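Luciferase-like enzymeAMP-CoA-ligase (Zophobas atratus, PDB 4W8O) is a luciferase-like member of the AMP-binding (ANL) superfamily that probably activates carboxylic acids as adenylates and transfers them to coenzyme A. Local coordinates at residues F23-C28 with S50-S55; I35-G40 with K44-S49; G235-F238 with T243-F246. All blocks are in the same frame, centred on the assembly; numbering follows the deposited sequence.

Overall arrangement
From the N terminus, helix 20-30 comes first and meets helix 48-64 in contact 1, closing a loop of 21 residues. Contact 2 is nested inside that loop: strands 35-39 and 44-47 form a hairpin that runs directly into helix 48-64, so the two contacts share this helix. They also touch through the salt bridge of E46 with R54. Contact 3 follows much later, in series, where helix 228-239 returns to strand 243-246. That strand lies beside strand 35-39 in the same mixed sheet, while F238 packs against L24 and C28. Helix 228-239 thus packs on helix 20-30, and the hairpin extends the sheet of contact 3.

Contact 1: residues F23-C28 with S50-S55; sequences FLFECC and SVKTRS
K52 lays the end of its aliphatic chain on the ring of F25, with CE 3.5 Å from CZ. CE is 3.9 Å from the ring centroid and 26° off the normal, which identifies a CH-pi contact over one face, displaced toward the rim. The same lysine has a second apolar neighbour: C28 CB packs alongside its stem, 3.8 Å from K52 CD. Beside this, C28 SG approaches V51 CG1 at 4.2 Å, a looser apolar touch.

Torsions explain how one side chain serves both partners. K52 runs extended from CB to CE, which carries it past C28 to the ring, and then bends at the last torsion (chi4 -71°). F25 comes from the facing helix with CG anti to its backbone N, a torsion that swings the ring out so that one face, near CZ, lies under K52 CE. The axes of segments 23-28 and 50-55 approach to 9.8 Å with their directions 137° apart, an oblique, broadly antiparallel crossing.

In the next shell, S55 OG donates to V51 O at 2.7 Å, and S55 N reaches that carbonyl from the opposite face of its plane. Y92 of helix 85-92 bonds to S55 OG and also meets F25 edge-to-face, thereby linking both helices. F238 of helix 228-239 packs on C28.

No hydrogen bond crosses between 23-28 and 50-55. With 214 Å² buried in total, cohesion here rests on dispersion and CH-pi contact, to which the lysine contributes CE and its other methylenes, while NZ sits past the ring rim beyond CZ.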
loop_
_atom_site.group_PDB
_atom_site.type_symbol
_atom_site.label_atom_id
_atom_site.label_comp_id
_atom_site.label_asym_id
_atom_site.label_seq_id
_atom_site.Cartn_x
_atom_site.Cartn_y
_atom_site.Cartn_z
ATOM N N PHE A 23 14.012 7.101 5.330
ATOM C CA PHE A 23 13.521 5.837 5.864
ATOM C C PHE A 23 14.028 4.658 5.036
ATOM O O PHE A 23 14.707 3.780 5.550
ATOM C CB PHE A 23 11.994 5.837 5.902
ATOM C CG PHE A 23 11.396 4.499 6.231
ATOM C CD1 PHE A 23 11.377 4.035 7.541
ATOM C CD2 PHE A 23 10.827 3.713 5.232
ATOM C CE1 PHE A 23 10.825 2.806 7.848
ATOM C CE2 PHE A 23 10.265 2.486 5.538
ATOM C CZ PHE A 23 10.272 2.030 6.847
ATOM N N LEU A 24 13.711 4.657 3.749
ATOM C CA LEU A 24 14.065 3.537 2.881
ATOM C C LEU A 24 15.577 3.297 2.853
ATOM O O LEU A 24 16.034 2.151 2.885
ATOM C CB LEU A 24 13.549 3.781 1.464
ATOM C CG LEU A 24 12.029 3.833 1.288
ATOM C CD1 LEU A 24 11.678 4.403 -0.074
ATOM C CD2 LEU A 24 11.396 2.462 1.466
ATOM N N PHE A 25 16.335 4.391 2.789
ATOM C CA PHE A 25 17.806 4.369 2.771
ATOM C C PHE A 25 18.359 3.726 4.045
ATOM O O PHE A 25 19.172 2.798 3.984
ATOM C CB PHE A 25 18.332 5.805 2.636
ATOM C CG PHE A 25 19.781 5.902 2.238
ATOM C CD1 PHE A 25 20.145 5.948 0.897
ATOM C CD2 PHE A 25 20.775 5.995 3.200
ATOM C CE1 PHE A 25 21.479 6.049 0.524
ATOM C CE2 PHE A 25 22.106 6.112 2.835
ATOM C CZ PHE A 25 22.462 6.140 1.496
ATOM N N GLU A 26 17.892 4.217 5.192
ATOM C CA GLU A 26 18.295 3.680 6.498
ATOM C C GLU A 26 17.963 2.192 6.627
ATOM O O GLU A 26 18.777 1.418 7.135
ATOM C CB GLU A 26 17.614 4.466 7.622
ATOM C CG GLU A 26 17.879 3.938 9.026
ATOM C CD GLU A 26 16.971 4.561 10.082
ATOM O OE1 GLU A 26 16.372 5.631 9.825
ATOM O OE2 GLU A 26 16.857 3.970 11.180
ATOM N N CYS A 27 16.770 1.799 6.167
ATOM C CA CYS A 27 16.370 0.395 6.196
ATOM C C CYS A 27 17.334 -0.457 5.374
ATOM O O CYS A 27 17.756 -1.517 5.821
ATOM C CB CYS A 27 14.936 0.223 5.689
ATOM S SG CYS A 27 13.682 0.804 6.849
ATOM N N CYS A 28 17.697 0.020 4.185
ATOM C CA CYS A 28 18.673 -0.678 3.345
ATOM C C CYS A 28 20.009 -0.908 4.066
ATOM O O CYS A 28 20.547 -2.011 4.012
ATOM C CB CYS A 28 18.908 0.066 2.023
ATOM S SG CYS A 28 17.595 -0.145 0.785
ATOM N N SER A 50 21.975 -4.643 -2.594
ATOM C CA SER A 50 21.894 -4.463 -4.034
ATOM C C SER A 50 20.856 -3.412 -4.406
ATOM O O SER A 50 21.080 -2.608 -5.309
ATOM C CB SER A 50 21.559 -5.790 -4.719
ATOM O OG SER A 50 21.437 -5.626 -6.117
ATOM N N VAL A 51 19.722 -3.418 -3.715
ATOM C CA VAL A 51 18.691 -2.413 -3.946
ATOM C C VAL A 51 19.199 -1.004 -3.636
ATOM O O VAL A 51 18.894 -0.051 -4.375
ATOM C CB VAL A 51 17.425 -2.715 -3.131
ATOM C CG1 VAL A 51 16.503 -1.499 -3.063
ATOM C CG2 VAL A 51 16.695 -3.902 -3.739
ATOM N N LYS A 52 19.975 -0.879 -2.561
ATOM C CA LYS A 52 20.575 0.406 -2.193
ATOM C C LYS A 52 21.509 0.921 -3.284
ATOM O O LYS A 52 21.495 2.112 -3.611
ATOM C CB LYS A 52 21.342 0.296 -0.874
ATOM C CG LYS A 52 21.795 1.633 -0.299
ATOM C CD LYS A 52 22.307 1.469 1.124
ATOM C CE LYS A 52 23.081 2.694 1.576
ATOM N NZ LYS A 52 24.402 2.829 0.905
ATOM N N THR A 53 22.310 0.018 -3.846
ATOM C CA THR A 53 23.275 0.381 -4.881
ATOM C C THR A 53 22.573 0.877 -6.146
ATOM O O THR A 53 22.928 1.928 -6.687
ATOM C CB THR A 53 24.189 -0.811 -5.221
ATOM O OG1 THR A 53 24.909 -1.193 -4.048
ATOM C CG2 THR A 53 25.183 -0.461 -6.321
ATOM N N ARG A 54 21.579 0.127 -6.608
ATOM C CA ARG A 54 20.909 0.464 -7.858
ATOM C C ARG A 54 20.070 1.733 -7.711
ATOM O O ARG A 54 20.111 2.598 -8.582
ATOM C CB ARG A 54 20.064 -0.703 -8.362
ATOM C CG ARG A 54 20.886 -1.946 -8.699
ATOM C CD ARG A 54 20.187 -2.829 -9.726
ATOM N NE ARG A 54 18.913 -3.356 -9.230
ATOM C CZ ARG A 54 17.828 -3.593 -9.974
ATOM N NH1 ARG A 54 17.813 -3.333 -11.277
ATOM N NH2 ARG A 54 16.729 -4.079 -9.401
ATOM N N SER A 55 19.347 1.857 -6.600
ATOM C CA SER A 55 18.525 3.037 -6.354
ATOM C C SER A 55 19.380 4.299 -6.174
ATOM O O SER A 55 18.982 5.374 -6.608
ATOM C CB SER A 55 17.616 2.828 -5.133
ATOM O OG SER A 55 18.368 2.579 -3.959
#

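Contact 2: residues I35-G40 with K44-S49; sequences ICQIDG and KSETYS
C36 sits over one face of the Y48 ring: its CB is 3.6 Å from the centroid and only 3° off the normal. SG, turned anti to the backbone N (chi1 175°), leans over the same face, 3.7 Å from CE1, a sulfur-aromatic contact. Water 1 bridges the pair, donating to C36 O and to Y48 OH, which also bonds to S242 O. An alanine in place of Y48 would probably uncover C36 on this face, leave the water with C36 O as its remaining partner here and cost S242 O its bond to the hydroxyl.

E46 O takes C36 N at 2.8 Å and, weakly, Q37 N at 3.3 Å; E46 N bonds to Q37 O. The side chains lie alongside, Q37 NE2 meeting the anti side of E46 OE1 at 2.9 Å, somewhat above the carboxylate plane, with amide and carboxylate planes 38° apart. L81 O is a further acceptor for NE2, and R54 and S50 hold the two carboxylate oxygens.

The other side is looser. I38 CG1 touches exposed S45 CB at 3.9 Å, and I35 CD1 comes no nearer than 4.1 Å to T47 CG2. At the hairpin's far end the exposed K44 chain extends off the strand.

C36 and Q37, both facing E46, define a classic beta bulge in an antiparallel hairpin whose strand 44-47 edges the mixed sheet, with T47 as N-cap of the following helix.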
loop_
_atom_site.group_PDB
_atom_site.type_symbol
_atom_site.label_atom_id
_atom_site.label_comp_id
_atom_site.label_asym_id
_atom_site.label_seq_id
_atom_site.Cartn_x
_atom_site.Cartn_y
_atom_site.Cartn_z
ATOM N N ILE A 35 17.279 -10.498 2.223
ATOM C CA ILE A 35 16.614 -10.478 0.926
ATOM C C ILE A 35 15.500 -9.439 0.956
ATOM O O ILE A 35 14.563 -9.560 1.731
ATOM C CB ILE A 35 15.984 -11.843 0.544
ATOM C CG1 ILE A 35 17.012 -12.986 0.609
ATOM C CG2 ILE A 35 15.368 -11.762 -0.851
ATOM C CD1 ILE A 35 18.205 -12.825 -0.314
ATOM N N CYS A 36 15.599 -8.433 0.094
ATOM C CA CYS A 36 14.585 -7.378 0.021
ATOM C C CYS A 36 13.322 -7.850 -0.713
ATOM O O CYS A 36 12.211 -7.738 -0.194
ATOM C CB CYS A 36 15.165 -6.144 -0.676
ATOM S SG CYS A 36 13.996 -4.797 -0.963
ATOM N N GLN A 37 13.522 -8.380 -1.918
ATOM C CA GLN A 37 12.434 -8.714 -2.828
ATOM C C GLN A 37 12.727 -9.994 -3.619
ATOM O O GLN A 37 13.884 -10.286 -3.982
ATOM C CB GLN A 37 12.169 -7.546 -3.792
ATOM C CG GLN A 37 13.381 -7.072 -4.583
ATOM C CD GLN A 37 13.047 -6.014 -5.633
ATOM O OE1 GLN A 37 11.925 -5.524 -5.708
ATOM N NE2 GLN A 37 14.028 -5.659 -6.446
ATOM N N ILE A 38 11.656 -10.742 -3.878
ATOM C CA ILE A 38 11.692 -11.965 -4.663
ATOM C C ILE A 38 10.573 -11.911 -5.703
ATOM O O ILE A 38 9.405 -11.746 -5.345
ATOM C CB ILE A 38 11.472 -13.222 -3.787
ATOM C CG1 ILE A 38 12.556 -13.342 -2.708
ATOM C CG2 ILE A 38 11.457 -14.482 -4.653
ATOM C CD1 ILE A 38 12.416 -14.580 -1.835
ATOM N N ASP A 39 10.945 -12.049 -6.977
ATOM C CA ASP A 39 10.001 -12.319 -8.051
ATOM C C ASP A 39 9.601 -13.802 -8.042
ATOM O O ASP A 39 10.345 -14.663 -8.514
ATOM C CB ASP A 39 10.623 -11.954 -9.398
ATOM C CG ASP A 39 9.621 -11.988 -10.537
ATOM O OD1 ASP A 39 8.717 -12.851 -10.536
ATOM O OD2 ASP A 39 9.749 -11.153 -11.451
ATOM N N GLY A 40 8.415 -14.088 -7.518
ATOM C CA GLY A 40 7.900 -15.455 -7.455
ATOM C C GLY A 40 7.730 -16.155 -8.798
ATOM O O GLY A 40 7.782 -17.380 -8.865
ATOM N N LYS A 44 13.796 -15.094 -9.069
ATOM C CA LYS A 44 14.967 -14.239 -8.887
ATOM C C LYS A 44 14.751 -13.403 -7.631
ATOM O O LYS A 44 13.618 -13.104 -7.265
ATOM C CB LYS A 44 15.171 -13.316 -10.093
ATOM C CG LYS A 44 15.251 -14.014 -11.440
ATOM C CD LYS A 44 16.473 -14.911 -11.542
ATOM C CE LYS A 44 16.479 -15.671 -12.854
ATOM N NZ LYS A 44 17.336 -16.880 -12.764
ATOM N N SER A 45 15.840 -13.035 -6.971
ATOM C CA SER A 45 15.764 -12.269 -5.739
ATOM C C SER A 45 16.820 -11.173 -5.731
ATOM O O SER A 45 17.702 -11.151 -6.580
ATOM C CB SER A 45 15.949 -13.186 -4.530
ATOM O OG SER A 45 17.295 -13.587 -4.406
ATOM N N GLU A 46 16.713 -10.261 -4.770
ATOM C CA GLU A 46 17.680 -9.183 -4.631
ATOM C C GLU A 46 17.790 -8.754 -3.173
ATOM O O GLU A 46 16.786 -8.683 -2.460
ATOM C CB GLU A 46 17.290 -7.989 -5.509
ATOM C CG GLU A 46 18.370 -6.915 -5.595
ATOM C CD GLU A 46 17.996 -5.733 -6.480
ATOM O OE1 GLU A 46 16.846 -5.660 -6.968
ATOM O OE2 GLU A 46 18.864 -4.857 -6.681
ATOM N N THR A 47 19.014 -8.465 -2.738
ATOM C CA THR A 47 19.262 -8.056 -1.366
ATOM C C THR A 47 19.020 -6.566 -1.184
ATOM O O THR A 47 18.965 -5.812 -2.158
ATOM C CB THR A 47 20.707 -8.351 -0.946
ATOM O OG1 THR A 47 21.605 -7.658 -1.816
ATOM C CG2 THR A 47 20.985 -9.834 -1.019
ATOM N N TYR A 48 18.880 -6.154 0.077
ATOM C CA TYR A 48 18.763 -4.736 0.424
ATOM C C TYR A 48 20.004 -3.963 0.005
ATOM O O TYR A 48 19.906 -2.822 -0.449
ATOM C CB TYR A 48 18.521 -4.551 1.922
ATOM C CG TYR A 48 17.083 -4.761 2.330
ATOM C CD1 TYR A 48 16.143 -3.741 2.190
ATOM C CD2 TYR A 48 16.655 -5.979 2.847
ATOM C CE1 TYR A 48 14.820 -3.928 2.555
ATOM C CE2 TYR A 48 15.334 -6.176 3.214
ATOM C CZ TYR A 48 14.419 -5.150 3.068
ATOM O OH TYR A 48 13.106 -5.347 3.443
ATOM N N SER A 49 21.165 -4.592 0.158
ATOM C CA SER A 49 22.421 -4.016 -0.296
ATOM C C SER A 49 22.384 -3.673 -1.786
ATOM O O SER A 49 22.739 -2.568 -2.189
ATOM C CB SER A 49 23.566 -4.994 -0.045
ATOM O OG SER A 49 24.742 -4.498 -0.637
HETATM O O HOH W 1 11.164 -5.465 1.224
#

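Contact 3: residues G235-F238 with T243-F246; sequences GRTF and TRVF
T237, near the end of helix 228-239, and T243, opening strand 243-246, approach to 6.0 Å between CA atoms, the closest such pair across the two segments. The T237 side chain points at the strand and meets R244, which points back; the two cross at about a right angle. Contact is made with the arginine's first methylene: OG1 lies 3.9 Å from R244 CB, and CG2 4.2 Å from that same atom. The methyl also comes to 4.1 Å from T243 O.

With OG1 set between its backbone N and carbonyl carbon (chi1 59°), T237 bonds back along its own helix to L234 O. R244 starts extended and bends at chi3 (59°), carrying its guanidinium away from T237, and NH1 bonds to H221 NE2. T243 turns its CB away from the helix, and its OG1 is engaged by I35 O of the neighbouring strand.

Together with strand 218-221 these elements form a beta-alpha-beta crossover. T237 packs on I219 of the first strand as well, so it straddles both parallel strands, while F238 packs on helix 20-30 and meets the Y48 ring edge-to-face.

The interface between the segments is small, 115 Å², with no hydrogen bond across it. Because both threonine hydroxyls and R244 NH1 are bonded elsewhere, helix and strand meet by van der Waals contact, the methyl and hydroxyl oxygen of T237 against R244 CB and T243 O.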
loop_
_atom_site.group_PDB
_atom_site.type_symbol
_atom_site.label_atom_id
_atom_site.label_comp_id
_atom_site.label_asym_id
_atom_site.label_seq_id
_atom_site.Cartn_x
_atom_site.Cartn_y
_atom_site.Cartn_z
ATOM N N GLY A 235 6.701 -0.559 2.170
ATOM C CA GLY A 235 7.146 0.199 3.337
ATOM C C GLY A 235 7.304 -0.653 4.588
ATOM O O GLY A 235 8.308 -0.551 5.297
ATOM N N ARG A 236 6.308 -1.502 4.832
ATOM C CA ARG A 236 6.268 -2.377 5.999
ATOM C C ARG A 236 7.367 -3.450 5.989
ATOM O O ARG A 236 7.909 -3.771 7.039
ATOM C CB ARG A 236 4.871 -3.017 6.129
ATOM C CG ARG A 236 4.738 -4.132 7.146
ATOM C CD ARG A 236 5.029 -3.685 8.571
ATOM N NE ARG A 236 4.945 -4.833 9.477
ATOM C CZ ARG A 236 5.907 -5.741 9.647
ATOM N NH1 ARG A 236 7.067 -5.657 9.000
ATOM N NH2 ARG A 236 5.708 -6.747 10.478
ATOM N N THR A 237 7.702 -3.998 4.820
ATOM C CA THR A 237 8.765 -5.005 4.758
ATOM C C THR A 237 10.149 -4.374 4.933
ATOM O O THR A 237 11.033 -4.974 5.553
ATOM C CB THR A 237 8.734 -5.844 3.459
ATOM O OG1 THR A 237 8.855 -4.993 2.318
ATOM C CG2 THR A 237 7.447 -6.664 3.366
ATOM N N PHE A 238 10.338 -3.177 4.383
ATOM C CA PHE A 238 11.574 -2.425 4.611
ATOM C C PHE A 238 11.785 -2.175 6.107
ATOM O O PHE A 238 12.897 -2.315 6.607
ATOM C CB PHE A 238 11.550 -1.086 3.871
ATOM C CG PHE A 238 12.147 -1.135 2.495
ATOM C CD1 PHE A 238 11.493 -1.791 1.456
ATOM C CD2 PHE A 238 13.352 -0.500 2.227
ATOM C CE1 PHE A 238 12.039 -1.829 0.186
ATOM C CE2 PHE A 238 13.904 -0.534 0.956
ATOM C CZ PHE A 238 13.250 -1.199 -0.065
ATOM N N THR A 243 11.062 -9.746 3.813
ATOM C CA THR A 243 11.136 -10.001 2.382
ATOM C C THR A 243 9.760 -9.833 1.752
ATOM O O THR A 243 8.778 -10.378 2.252
ATOM C CB THR A 243 11.653 -11.428 2.117
ATOM O OG1 THR A 243 12.964 -11.554 2.668
ATOM C CG2 THR A 243 11.704 -11.731 0.624
ATOM N N ARG A 244 9.698 -9.068 0.661
ATOM C CA ARG A 244 8.477 -8.930 -0.127
ATOM C C ARG A 244 8.527 -9.879 -1.322
ATOM O O ARG A 244 9.489 -9.853 -2.103
ATOM C CB ARG A 244 8.315 -7.491 -0.615
ATOM C CG ARG A 244 6.965 -7.193 -1.271
ATOM C CD ARG A 244 6.763 -5.699 -1.502
ATOM N NE ARG A 244 7.808 -5.137 -2.361
ATOM C CZ ARG A 244 7.840 -5.209 -3.690
ATOM N NH1 ARG A 244 6.867 -5.807 -4.369
ATOM N NH2 ARG A 244 8.850 -4.661 -4.354
ATOM N N VAL A 245 7.498 -10.713 -1.456
ATOM C CA VAL A 245 7.363 -11.601 -2.612
ATOM C C VAL A 245 6.176 -11.167 -3.477
ATOM O O VAL A 245 5.119 -10.811 -2.968
ATOM C CB VAL A 245 7.202 -13.070 -2.171
ATOM C CG1 VAL A 245 7.350 -14.012 -3.363
ATOM C CG2 VAL A 245 8.224 -13.412 -1.086
ATOM N N PHE A 246 6.366 -11.167 -4.789
ATOM C CA PHE A 246 5.286 -10.820 -5.702
ATOM C C PHE A 246 5.153 -11.841 -6.826
ATOM O O PHE A 246 6.090 -12.573 -7.142
ATOM C CB PHE A 246 5.475 -9.400 -6.270
ATOM C CG PHE A 246 6.764 -9.208 -7.019
ATOM C CD1 PHE A 246 6.847 -9.509 -8.370
ATOM C CD2 PHE A 246 7.895 -8.731 -6.371
ATOM C CE1 PHE A 246 8.034 -9.341 -9.060
ATOM C CE2 PHE A 246 9.085 -8.559 -7.055
ATOM C CZ PHE A 246 9.156 -8.872 -8.402
#